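Long-range contacts in beta-glucosidase (Chaetomella raphigera, PDB 6JXG), which probably hydrolyses terminal, non-reducing beta-D-glucosyl residues and releases beta-D-glucose in cellulose breakdown, as a secreted glycoside hydrolase of family 3: residues A[76-82]-A[527-531]; A[231-235]-A[253-257]; A[243-248]-A[280-284]; A[436-440]-A[454-460]; A[567-573]-A[700-704]. One frame throughout, in Å; residues are numbered along the deposited sequence.

Interaction 1 of 5, residues A[76-82]-A[527-531]; sequences IQTASTW and GKLPY
Lys528 N donates to Ser80 O at 3.1 Å from within the carbonyl plane, and Gly527 CA lies against the same oxygen, 3.3 Å away, in a weaker CA-H...O contact. A return bond runs from Trp82 NE1 to Lys528 O, 3.0 Å long; it is bent (142° at the hydrogen) and arrives above the carbonyl plane, off the lone pairs. With CG beside the backbone N (chi1 -66°), the Trp82 indole turns one face to Lys528 CB, 3.4 Å from NE1, and its edge to Leu529 O. The lysine chain then leads away to a salt bridge with Glu630. Pro530 packs on the helix side: its CG lies 3.6 Å from Ile76 CD1 and 3.2 Å from Ser80 OG, a hydroxyl itself bonded back to Ile76 O. Beyond it, Ile76 CG1 meets the ring edge of Tyr531 at CE2, 3.8 Å away, while Tyr531 OH is hydrogen-bonded to Trp503 NE1. The contact is wholly buried: the type I turn from Ala79 to Trp82, at the C-terminal end of the helix that holds Ile76 in the barrel domain, docks on a loop of the C-terminal domain, the pairing of catalytic-core domains found in family 3 glycoside hydrolases.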
# COMPACT_ATOMS: atom_id res chain seq x y z
N ILE A 76 2.41 -3.26 1.27
CA ILE A 76 3.77 -2.80 1.48
C ILE A 76 4.73 -3.81 0.92
O ILE A 76 5.82 -3.40 0.43
CB ILE A 76 4.05 -2.45 2.99
CG1 ILE A 76 5.34 -1.63 3.16
CG2 ILE A 76 4.11 -3.71 3.85
CD1 ILE A 76 5.34 -0.29 2.46
N GLN A 77 4.37 -5.10 1.00
CA GLN A 77 5.14 -6.20 0.33
C GLN A 77 5.14 -6.03 -1.16
O GLN A 77 6.18 -6.22 -1.82
CB GLN A 77 4.60 -7.60 0.67
CG GLN A 77 5.45 -8.77 0.05
CD GLN A 77 6.67 -8.93 0.91
OE1 GLN A 77 6.68 -8.33 1.96
NE2 GLN A 77 7.62 -9.79 0.54
N THR A 78 3.99 -5.64 -1.69
CA THR A 78 3.83 -5.35 -3.13
C THR A 78 4.74 -4.18 -3.57
O THR A 78 5.44 -4.26 -4.59
CB THR A 78 2.33 -5.14 -3.41
OG1 THR A 78 1.64 -6.32 -3.07
CG2 THR A 78 2.07 -4.77 -4.82
N ALA A 79 4.74 -3.11 -2.78
CA ALA A 79 5.65 -1.95 -3.05
C ALA A 79 7.08 -2.36 -2.99
O ALA A 79 7.87 -1.91 -3.84
CB ALA A 79 5.41 -0.77 -2.16
N SER A 80 7.42 -3.26 -2.07
CA SER A 80 8.78 -3.73 -1.87
C SER A 80 9.40 -4.48 -3.05
O SER A 80 10.64 -4.65 -3.10
CB SER A 80 8.95 -4.58 -0.59
OG SER A 80 8.51 -3.86 0.59
N THR A 81 8.55 -4.92 -3.99
CA THR A 81 9.05 -5.51 -5.22
C THR A 81 9.59 -4.53 -6.18
O THR A 81 10.33 -4.94 -7.07
CB THR A 81 7.94 -6.25 -6.01
OG1 THR A 81 7.03 -5.26 -6.57
CG2 THR A 81 7.25 -7.24 -5.08
N TRP A 82 9.15 -3.26 -6.05
CA TRP A 82 9.47 -2.18 -6.96
C TRP A 82 9.23 -2.60 -8.44
O TRP A 82 9.98 -2.20 -9.35
CB TRP A 82 10.91 -1.70 -6.80
CG TRP A 82 11.21 -1.07 -5.51
CD1 TRP A 82 11.21 -1.68 -4.29
CD2 TRP A 82 11.64 0.29 -5.29
NE1 TRP A 82 11.54 -0.76 -3.30
CE2 TRP A 82 11.81 0.45 -3.87
CE3 TRP A 82 11.88 1.39 -6.11
CZ2 TRP A 82 12.22 1.64 -3.29
CZ3 TRP A 82 12.31 2.59 -5.52
CH2 TRP A 82 12.46 2.69 -4.12
N GLY A 527 14.17 -7.50 -3.81
CA GLY A 527 13.37 -6.52 -3.17
C GLY A 527 14.25 -5.40 -2.66
O GLY A 527 15.43 -5.61 -2.52
N LYS A 528 13.69 -4.21 -2.47
CA LYS A 528 14.41 -3.06 -1.85
C LYS A 528 13.50 -2.45 -0.77
O LYS A 528 12.24 -2.39 -0.93
CB LYS A 528 14.73 -1.95 -2.91
CG LYS A 528 15.55 -2.40 -4.11
CD LYS A 528 17.01 -2.64 -3.73
CE LYS A 528 17.86 -2.58 -4.99
NZ LYS A 528 19.22 -3.13 -4.83
N LEU A 529 14.08 -1.94 0.31
CA LEU A 529 13.23 -1.38 1.36
C LEU A 529 12.40 -0.21 0.85
O LEU A 529 12.91 0.67 0.14
CB LEU A 529 14.07 -0.89 2.49
CG LEU A 529 14.78 -1.88 3.39
CD1 LEU A 529 15.61 -1.09 4.38
CD2 LEU A 529 13.79 -2.81 4.13
N PRO A 530 11.09 -0.18 1.21
CA PRO A 530 10.23 0.94 0.88
C PRO A 530 10.10 1.94 2.00
O PRO A 530 9.31 2.85 1.91
CB PRO A 530 8.87 0.25 0.64
CG PRO A 530 8.83 -0.84 1.69
CD PRO A 530 10.31 -1.33 1.71
N TYR A 531 10.92 1.78 3.03
CA TYR A 531 11.04 2.71 4.16
C TYR A 531 12.42 2.60 4.76
O TYR A 531 13.23 1.77 4.34
CB TYR A 531 9.95 2.42 5.18
CG TYR A 531 9.76 0.94 5.45
CD1 TYR A 531 10.78 0.16 5.95
CD2 TYR A 531 8.51 0.32 5.21
CE1 TYR A 531 10.61 -1.17 6.19
CE2 TYR A 531 8.34 -1.03 5.45
CZ TYR A 531 9.40 -1.76 5.93
OH TYR A 531 9.19 -3.10 6.18

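Interaction 2 of 5, residues A[231-235]-A[253-257]; sequences SDWAA and GDNFG
The type II beta turn from Asp232 to Ala235 is the loop at the C-terminal end of strand 228-231 of the TIM-barrel-type domain, the end where such barrels generally carry their active sites, and it packs against an inverse gamma turn centred on Asn255. Phe256 and Ala234 carry the contact. CG of Phe256 stands anti to the carbonyl carbon (chi1 -84°), so that its side chain crosses that of Trp233 at about a right angle. Phe256 CZ touches Trp233 CB at 3.6 Å, and Phe256 CE1 comes up to the indole edge near CD1. Phe256 CE2 lies 3.4 Å from Trp233 O, which is hydrogen-bonded to Tyr201 OH. The Ala234 methyl points into the second loop, its CB 3.8 Å from Phe256 CD2 and 3.5 Å from Asn255 ND2. No hydrogen bond joins the segments; the first turn is braced internally, with Trp233 N donating to Asp232 OD1 at 2.7 Å and Ser231 OG and Ala235 N reaching Asp232 O from opposite faces of its plane. Trp34 closes the aromatic group, edge-to-face with Phe256 and meeting Trp233. Backbone bonds tie Asp232 to Cys199 of strand 196-199, and helix 239-245 lies in the chain between the loops.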
# COMPACT_ATOMS: atom_id res chain seq x y z
N SER A 231 -18.05 7.35 2.31
CA SER A 231 -17.53 7.50 3.65
C SER A 231 -16.82 6.30 4.13
O SER A 231 -17.20 5.16 3.85
CB SER A 231 -18.61 7.90 4.64
OG SER A 231 -19.53 6.85 4.81
N ASP A 232 -15.83 6.53 5.01
CA ASP A 232 -15.41 5.42 5.82
C ASP A 232 -16.61 5.07 6.70
O ASP A 232 -17.60 5.84 6.78
CB ASP A 232 -14.11 5.74 6.58
CG ASP A 232 -13.29 4.50 6.93
OD1 ASP A 232 -13.87 3.40 7.03
OD2 ASP A 232 -12.05 4.63 7.17
N TRP A 233 -16.55 3.90 7.35
CA TRP A 233 -17.73 3.30 7.91
C TRP A 233 -18.13 4.05 9.17
O TRP A 233 -17.46 4.03 10.19
CB TRP A 233 -17.59 1.81 8.10
CG TRP A 233 -18.16 0.96 6.99
CD1 TRP A 233 -18.87 -0.16 7.17
CD2 TRP A 233 -17.99 1.10 5.55
NE1 TRP A 233 -19.22 -0.72 5.96
CE2 TRP A 233 -18.68 0.02 4.95
CE3 TRP A 233 -17.31 2.00 4.71
CZ2 TRP A 233 -18.74 -0.16 3.57
CZ3 TRP A 233 -17.36 1.83 3.35
CH2 TRP A 233 -18.08 0.73 2.77
N ALA A 234 -19.30 4.69 9.04
CA ALA A 234 -19.87 5.58 10.05
C ALA A 234 -18.98 6.82 10.28
O ALA A 234 -18.89 7.32 11.41
CB ALA A 234 -20.16 4.86 11.36
N ALA A 235 -18.31 7.29 9.22
CA ALA A 235 -17.45 8.49 9.31
C ALA A 235 -18.28 9.74 8.96
O ALA A 235 -17.79 10.86 9.03
CB ALA A 235 -16.19 8.38 8.43
N GLY A 253 -24.45 3.40 6.18
CA GLY A 253 -25.76 4.07 6.09
C GLY A 253 -26.29 4.50 7.46
O GLY A 253 -26.84 5.62 7.62
N ASP A 254 -26.14 3.61 8.45
CA ASP A 254 -26.44 3.91 9.82
C ASP A 254 -25.16 3.89 10.66
O ASP A 254 -24.01 3.65 10.14
CB ASP A 254 -27.50 2.96 10.40
CG ASP A 254 -27.07 1.51 10.44
OD1 ASP A 254 -27.93 0.74 10.91
OD2 ASP A 254 -25.92 1.14 10.05
N ASN A 255 -25.29 4.11 11.96
CA ASN A 255 -24.10 4.11 12.79
C ASN A 255 -23.81 2.70 13.29
O ASN A 255 -24.21 2.35 14.40
CB ASN A 255 -24.21 5.10 13.94
CG ASN A 255 -23.01 5.05 14.88
OD1 ASN A 255 -23.13 5.31 16.08
ND2 ASN A 255 -21.87 4.60 14.39
N PHE A 256 -23.15 1.90 12.42
CA PHE A 256 -22.84 0.49 12.68
C PHE A 256 -24.00 -0.25 13.28
O PHE A 256 -23.88 -0.98 14.30
CB PHE A 256 -21.57 0.34 13.59
CG PHE A 256 -20.27 0.40 12.82
CD1 PHE A 256 -19.93 -0.62 11.97
CD2 PHE A 256 -19.39 1.49 12.97
CE1 PHE A 256 -18.73 -0.57 11.26
CE2 PHE A 256 -18.19 1.50 12.28
CZ PHE A 256 -17.87 0.50 11.43
N GLY A 257 -25.15 -0.10 12.63
CA GLY A 257 -26.25 -0.99 12.95
C GLY A 257 -27.33 -0.43 13.86
O GLY A 257 -28.26 -1.17 14.19

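Interaction 3 of 5, residues A[243-248]-A[280-284]; sequences ANAGLD and RLDDM
Arg280 reaches from helix 278-294 to the end of helix 239-245, its CB directed toward 243-248 and its chain bent at chi2 and chi3. Arg280 CG and Arg280 CD both lie against Ala243 O, at 3.2 and 3.1 Å, so the aliphatic part curls round the carbonyl that the tip then binds. Arg280 NH1 donates to this Ala243 O at 2.8 Å, in the carbonyl plane and on a lone pair. The other hydrogen of Arg280 NH1 goes to Leu247 O at 2.9 Å, from a position tilted 34° out of that carbonyl's plane. Arg280 NH2 is shared by two acids: Asp248 OD1, at 2.8 Å and met nearly along its C-O axis, and Asp283 OD2 in the same helix, at 3.0 Å. All four acceptors lie close to the guanidinium plane, so bonds along the edge fix the rotation of the group, with the Asp248 carboxylate turned 66° against it. The two carboxylates approach each other, and the shared arginine probably offsets their repulsion; Asp248 OD2 has Lys220 as a second basic partner, and Asp283 OD2 is also salt-bridged to Arg287. Beside the polar knot, Met284 runs extended past CG, which lies 3.4 Å from Asp248 OD1, and puts its methyl CE 3.7 Å from Ala243 CB. Ala243 O also accepts from Gly246 N. Gly246, with positive phi and two bonds back into the last turn, closes helix 239-245 as a Schellman motif, here locked to a neighbouring helix of the barrel domain by a salt-bridge network.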
# COMPACT_ATOMS: atom_id res chain seq x y z
N ALA A 243 -23.38 16.21 2.90
CA ALA A 243 -23.88 16.48 1.56
C ALA A 243 -23.19 17.69 0.94
O ALA A 243 -22.74 17.66 -0.22
CB ALA A 243 -25.41 16.68 1.59
N ASN A 244 -23.20 18.78 1.69
CA ASN A 244 -22.70 20.08 1.16
C ASN A 244 -21.21 20.12 0.98
O ASN A 244 -20.70 20.83 0.10
CB ASN A 244 -23.23 21.22 1.99
CG ASN A 244 -24.70 21.45 1.76
OD1 ASN A 244 -25.31 20.88 0.82
ND2 ASN A 244 -25.29 22.25 2.63
N ALA A 245 -20.52 19.25 1.71
CA ALA A 245 -19.06 19.13 1.59
C ALA A 245 -18.62 18.37 0.38
O ALA A 245 -17.49 18.50 -0.04
CB ALA A 245 -18.52 18.40 2.81
N GLY A 246 -19.51 17.54 -0.14
CA GLY A 246 -19.27 16.76 -1.32
C GLY A 246 -19.20 15.24 -1.16
O GLY A 246 -18.70 14.57 -2.03
N LEU A 247 -19.69 14.72 -0.05
CA LEU A 247 -19.82 13.30 0.12
C LEU A 247 -20.88 12.82 -0.90
O LEU A 247 -21.83 13.56 -1.17
CB LEU A 247 -20.22 12.90 1.50
CG LEU A 247 -20.36 11.44 1.90
CD1 LEU A 247 -18.99 10.78 1.81
CD2 LEU A 247 -20.93 11.26 3.30
N ASP A 248 -20.70 11.61 -1.45
CA ASP A 248 -21.69 11.03 -2.39
C ASP A 248 -22.38 9.79 -1.90
O ASP A 248 -23.55 9.55 -2.28
CB ASP A 248 -21.05 10.74 -3.72
CG ASP A 248 -20.41 11.99 -4.34
OD1 ASP A 248 -21.15 13.02 -4.47
OD2 ASP A 248 -19.20 11.96 -4.68
N ARG A 280 -27.35 18.99 -5.54
CA ARG A 280 -26.29 18.29 -4.81
C ARG A 280 -26.59 16.80 -4.81
O ARG A 280 -25.74 15.96 -5.18
CB ARG A 280 -26.08 18.87 -3.39
CG ARG A 280 -24.91 18.18 -2.58
CD ARG A 280 -23.51 18.58 -3.08
NE ARG A 280 -23.01 17.64 -4.05
CZ ARG A 280 -22.60 16.40 -3.72
NH1 ARG A 280 -22.51 16.03 -2.45
NH2 ARG A 280 -22.21 15.56 -4.65
N LEU A 281 -27.81 16.44 -4.48
CA LEU A 281 -28.20 14.98 -4.60
C LEU A 281 -28.10 14.43 -6.05
O LEU A 281 -27.62 13.31 -6.30
CB LEU A 281 -29.61 14.73 -4.04
CG LEU A 281 -30.30 13.38 -4.21
CD1 LEU A 281 -29.47 12.26 -3.57
CD2 LEU A 281 -31.67 13.43 -3.58
N ASP A 282 -28.54 15.23 -7.01
CA ASP A 282 -28.45 14.88 -8.40
C ASP A 282 -26.99 14.65 -8.77
O ASP A 282 -26.69 13.69 -9.50
CB ASP A 282 -29.04 15.97 -9.29
CG ASP A 282 -30.58 16.05 -9.19
OD1 ASP A 282 -31.22 15.17 -8.59
OD2 ASP A 282 -31.17 16.99 -9.79
N ASP A 283 -26.10 15.48 -8.26
CA ASP A 283 -24.69 15.39 -8.57
C ASP A 283 -24.13 14.09 -7.97
O ASP A 283 -23.41 13.37 -8.62
CB ASP A 283 -23.93 16.59 -8.03
CG ASP A 283 -22.47 16.54 -8.38
OD1 ASP A 283 -22.15 16.77 -9.55
OD2 ASP A 283 -21.68 16.21 -7.51
N MET A 284 -24.55 13.75 -6.77
CA MET A 284 -24.10 12.52 -6.09
C MET A 284 -24.43 11.29 -6.91
O MET A 284 -23.61 10.44 -7.17
CB MET A 284 -24.80 12.36 -4.76
CG MET A 284 -24.45 13.30 -3.65
SD MET A 284 -25.60 12.89 -2.27
CE MET A 284 -25.41 14.19 -1.12

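Interaction 4 of 5, residues A[436-440]-A[454-460]; sequences ITADS and RNSLAPW
Trp460 lies against Ala438 and Asp439 at the C-terminal end of strand 431-438, in the central sheet of the alpha/beta C-terminal domain of family 3. Trp460 N anchors it, donating to Thr437 O at 2.8 Å. CG of Trp460 sits beside the backbone N (chi1 -85°), and this lays the indole face over the chain from Ala438 C to Asp439 N. Asp439 CB stands 4.2 Å from the centroid of the six-membered ring of Trp460, 10° off its normal, a CH-pi contact. Asp439 N, buried and without a polar partner in the model, is 3.7 Å from Trp460 CD2. Arg454 turns at chi3 (-76°) after its CG has packed on Ser440 CB at 3.6 Å; Leu457 CD2 covers one guanidinium face, and Arg454 NH2 bonds to Pro118 O and NH1 to Pro486 O. Ser440 OG, also hydrogen-bonded to Gly121 O, receives a hydrogen from a water at 2.8 Å, and that water accepts from Arg454 NE. Ile436 and Pro459 lie side by side at the Ile436 side of the contact, pointing the same way. A further water links the backbones there, accepting from Thr437 N at 2.9 Å and donating to Trp460 O at 2.6 Å.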
# COMPACT_ATOMS: atom_id res chain seq x y z
N ILE A 436 11.30 -14.28 13.46
CA ILE A 436 10.76 -13.28 14.33
C ILE A 436 9.82 -12.38 13.55
O ILE A 436 9.92 -12.27 12.31
CB ILE A 436 11.84 -12.46 15.06
CG1 ILE A 436 12.79 -11.74 14.09
CG2 ILE A 436 12.62 -13.38 15.97
CD1 ILE A 436 13.64 -10.65 14.69
N THR A 437 9.00 -11.66 14.29
CA THR A 437 7.91 -10.81 13.71
C THR A 437 7.73 -9.45 14.34
O THR A 437 8.24 -9.14 15.43
CB THR A 437 6.55 -11.53 13.86
OG1 THR A 437 6.32 -11.79 15.25
CG2 THR A 437 6.55 -12.83 13.11
N ALA A 438 6.96 -8.61 13.66
CA ALA A 438 6.33 -7.48 14.28
C ALA A 438 5.00 -7.22 13.58
O ALA A 438 4.95 -7.27 12.37
CB ALA A 438 7.22 -6.24 14.27
N ASP A 439 3.94 -6.94 14.34
CA ASP A 439 2.61 -6.87 13.79
C ASP A 439 1.92 -5.59 14.19
O ASP A 439 2.35 -4.87 15.08
CB ASP A 439 1.81 -8.13 14.24
CG ASP A 439 0.60 -8.45 13.42
OD1 ASP A 439 0.39 -7.83 12.34
OD2 ASP A 439 -0.16 -9.40 13.89
N SER A 440 0.82 -5.30 13.51
CA SER A 440 -0.00 -4.14 13.85
C SER A 440 -1.26 -4.24 12.98
O SER A 440 -1.39 -5.11 12.12
CB SER A 440 0.77 -2.81 13.60
OG SER A 440 0.97 -2.48 12.22
N ARG A 454 1.63 0.35 16.82
CA ARG A 454 2.69 -0.24 17.57
C ARG A 454 3.24 0.72 18.62
O ARG A 454 3.35 1.92 18.41
CB ARG A 454 3.87 -0.67 16.68
CG ARG A 454 3.49 -1.73 15.67
CD ARG A 454 4.66 -2.20 14.89
NE ARG A 454 5.16 -1.33 13.86
CZ ARG A 454 6.41 -1.38 13.41
NH1 ARG A 454 7.36 -2.13 13.98
NH2 ARG A 454 6.76 -0.62 12.40
N ASN A 455 3.59 0.15 19.75
CA ASN A 455 4.03 0.95 20.86
C ASN A 455 5.56 1.09 20.86
O ASN A 455 6.13 1.77 21.69
CB ASN A 455 3.40 0.47 22.16
CG ASN A 455 3.95 -0.85 22.67
OD1 ASN A 455 3.39 -1.44 23.64
ND2 ASN A 455 5.02 -1.32 22.11
N SER A 456 6.23 0.47 19.89
CA SER A 456 7.70 0.54 19.80
C SER A 456 8.04 0.08 18.41
O SER A 456 7.15 -0.35 17.69
CB SER A 456 8.41 -0.39 20.77
OG SER A 456 8.21 -1.73 20.34
N LEU A 457 9.33 0.16 18.10
CA LEU A 457 9.93 -0.38 16.86
C LEU A 457 10.85 -1.61 17.16
O LEU A 457 11.82 -1.94 16.45
CB LEU A 457 10.68 0.71 16.12
CG LEU A 457 9.83 1.88 15.57
CD1 LEU A 457 10.76 2.86 14.89
CD2 LEU A 457 8.71 1.48 14.59
N ALA A 458 10.49 -2.31 18.23
CA ALA A 458 11.15 -3.54 18.66
C ALA A 458 10.43 -4.76 18.12
O ALA A 458 9.19 -4.76 18.07
CB ALA A 458 11.17 -3.56 20.19
N PRO A 459 11.15 -5.85 17.83
CA PRO A 459 10.44 -7.09 17.50
C PRO A 459 9.39 -7.54 18.53
O PRO A 459 9.56 -7.34 19.74
CB PRO A 459 11.57 -8.11 17.36
CG PRO A 459 12.73 -7.32 16.91
CD PRO A 459 12.61 -6.05 17.71
N TRP A 460 8.25 -8.08 18.05
CA TRP A 460 7.20 -8.58 18.90
C TRP A 460 7.62 -9.91 19.49
O TRP A 460 8.59 -10.56 19.03
CB TRP A 460 5.93 -8.74 18.01
CG TRP A 460 5.13 -7.49 17.87
CD1 TRP A 460 5.61 -6.20 17.70
CD2 TRP A 460 3.72 -7.37 18.04
NE1 TRP A 460 4.59 -5.32 17.71
CE2 TRP A 460 3.41 -5.99 17.93
CE3 TRP A 460 2.69 -8.29 18.33
CZ2 TRP A 460 2.10 -5.50 18.06
CZ3 TRP A 460 1.39 -7.79 18.46
CH2 TRP A 460 1.11 -6.43 18.30
O HOH W 1 9.23 -12.22 17.08
O HOH W 2 3.08 -0.62 11.98

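Interaction 5 of 5, residues A[567-573]-A[700-704]; sequences IQPRFEF and SSRDI
Ser700 OG donates to Glu572 OE2 in a short bond of 2.5 Å, which OE2 receives on its anti lone pair. The same hydroxyl accepts from Arg702 N at 2.9 Å and Asp703 N at 2.8 Å, an ST turn and ST motif combined. Next to it, Phe573 O takes two hydrogens from Ser701, from its N at 3.1 Å and its OG at 2.8 Å; both come in the carbonyl plane. Glu572 gets to Ser700 by folding back at chi2 (-89°), which also places its CG 3.9 Å from Arg702 CB. From CG to NE the arginine runs extended, and Pro569 CD sits over the centre of the Arg702 guanidinium, 3.4 Å from Arg702 CZ; Arg702 NH2 is salt-bridged to Asp563. Ser701 CB packs at the ring edge of Phe573, whose ring stacks on Tyr559. The contact joins a loop after helix 559-564 to the turn between strands 692-698 and 704-711 of the fibronectin type III-like domain. The three bonds at Ser700 OG probably act together: the two amide donors would polarise the hydroxyl and strengthen its hold on Glu572, which would couple the turn's fold to the inter-domain bond.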
# COMPACT_ATOMS: atom_id res chain seq x y z
N ILE A 567 21.30 12.33 9.08
CA ILE A 567 21.29 11.22 10.02
C ILE A 567 21.55 9.98 9.22
O ILE A 567 20.87 9.76 8.22
CB ILE A 567 19.91 11.10 10.74
CG1 ILE A 567 19.65 12.31 11.60
CG2 ILE A 567 19.92 9.81 11.56
CD1 ILE A 567 18.24 12.54 12.11
N GLN A 568 22.55 9.19 9.61
CA GLN A 568 22.82 7.95 8.94
C GLN A 568 21.80 6.88 9.42
O GLN A 568 21.73 6.56 10.60
CB GLN A 568 24.26 7.41 9.19
CG GLN A 568 25.37 8.11 8.43
CD GLN A 568 26.18 9.00 9.35
OE1 GLN A 568 26.73 8.53 10.36
NE2 GLN A 568 26.26 10.31 9.03
N PRO A 569 21.08 6.28 8.46
CA PRO A 569 20.19 5.23 8.86
C PRO A 569 21.01 4.00 8.98
O PRO A 569 22.19 4.01 8.55
CB PRO A 569 19.20 5.14 7.64
CG PRO A 569 19.86 5.82 6.47
CD PRO A 569 21.01 6.62 7.03
N ARG A 570 20.41 2.90 9.45
CA ARG A 570 21.10 1.62 9.40
C ARG A 570 20.98 1.04 8.01
O ARG A 570 21.98 0.69 7.40
CB ARG A 570 20.59 0.70 10.45
CG ARG A 570 21.09 -0.72 10.33
CD ARG A 570 22.65 -0.76 10.35
NE ARG A 570 23.14 -0.34 11.64
CZ ARG A 570 24.37 0.14 11.88
NH1 ARG A 570 25.25 0.28 10.91
NH2 ARG A 570 24.70 0.50 13.10
N PHE A 571 19.75 0.93 7.50
CA PHE A 571 19.51 0.54 6.12
C PHE A 571 18.57 1.61 5.53
O PHE A 571 17.49 1.86 6.10
CB PHE A 571 18.88 -0.83 6.06
CG PHE A 571 19.70 -1.90 6.74
CD1 PHE A 571 20.94 -2.23 6.23
CD2 PHE A 571 19.20 -2.59 7.83
CE1 PHE A 571 21.73 -3.24 6.85
CE2 PHE A 571 19.96 -3.60 8.42
CZ PHE A 571 21.23 -3.90 7.93
N GLU A 572 19.04 2.27 4.47
CA GLU A 572 18.32 3.35 3.86
C GLU A 572 17.14 2.90 2.99
O GLU A 572 17.07 1.75 2.49
CB GLU A 572 19.30 4.21 3.04
CG GLU A 572 19.83 3.52 1.79
CD GLU A 572 21.12 2.69 1.97
OE1 GLU A 572 21.50 2.36 3.11
OE2 GLU A 572 21.70 2.35 0.92
N PHE A 573 16.23 3.83 2.78
CA PHE A 573 15.19 3.67 1.76
C PHE A 573 15.84 3.26 0.44
O PHE A 573 16.81 3.86 0.04
CB PHE A 573 14.42 4.97 1.62
CG PHE A 573 13.36 5.00 0.53
CD1 PHE A 573 12.03 4.58 0.77
CD2 PHE A 573 13.70 5.39 -0.76
CE1 PHE A 573 11.06 4.59 -0.24
CE2 PHE A 573 12.72 5.43 -1.76
CZ PHE A 573 11.40 5.04 -1.50
N SER A 700 20.11 2.67 -4.36
CA SER A 700 19.39 3.03 -3.16
C SER A 700 19.38 4.55 -3.06
O SER A 700 19.99 5.21 -3.88
CB SER A 700 19.97 2.40 -1.87
OG SER A 700 20.95 3.21 -1.32
N SER A 701 18.62 5.10 -2.09
CA SER A 701 18.70 6.50 -1.78
C SER A 701 20.06 6.99 -1.34
O SER A 701 20.25 8.19 -1.28
CB SER A 701 17.68 6.97 -0.68
OG SER A 701 17.87 6.40 0.59
N ARG A 702 20.96 6.12 -0.96
CA ARG A 702 22.31 6.50 -0.58
C ARG A 702 23.43 5.86 -1.40
O ARG A 702 24.53 6.43 -1.38
CB ARG A 702 22.54 6.25 0.94
CG ARG A 702 21.75 7.28 1.73
CD ARG A 702 22.10 7.34 3.18
NE ARG A 702 21.22 8.30 3.81
CZ ARG A 702 21.59 9.15 4.78
NH1 ARG A 702 22.84 9.13 5.36
NH2 ARG A 702 20.71 9.99 5.17
N ASP A 703 23.17 4.74 -2.11
CA ASP A 703 24.18 4.11 -2.99
C ASP A 703 24.09 4.67 -4.44
O ASP A 703 23.57 4.04 -5.39
CB ASP A 703 24.03 2.62 -2.90
CG ASP A 703 25.10 1.86 -3.61
OD1 ASP A 703 26.07 2.50 -4.04
OD2 ASP A 703 25.01 0.62 -3.75
N ILE A 704 24.49 5.93 -4.53
CA ILE A 704 24.40 6.68 -5.73
C ILE A 704 25.67 6.42 -6.54
O ILE A 704 26.81 6.64 -6.08
CB ILE A 704 24.25 8.17 -5.45
CG1 ILE A 704 22.92 8.46 -4.68
CG2 ILE A 704 24.26 8.92 -6.77
CD1 ILE A 704 21.66 7.98 -5.39

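In the fold
Interaction 1 opens near the N terminus, at helix 75-79, and closes with 527-531, 445 residues on from the end of 76-82, tying the barrel domain to the C-terminal domain; interactions 2, 3 and 4 all fall within that long loop. Interactions 2 and 3 cross, since 243-248 lies between the two segments of interaction 2 and 280-284 follows both; they touch where Leu247 packs on Ser231, and both lie in the barrel domain, next to strand 228-231. Interaction 4 closes a short excursion after strand 431-438, its nearest atoms about 7 Å from interaction 1. Interaction 5 follows in series, joining the loop 567-573 to the last beta domain. It touches interaction 1 through Phe573, packed on Trp82 and Pro530, so three domains converge there.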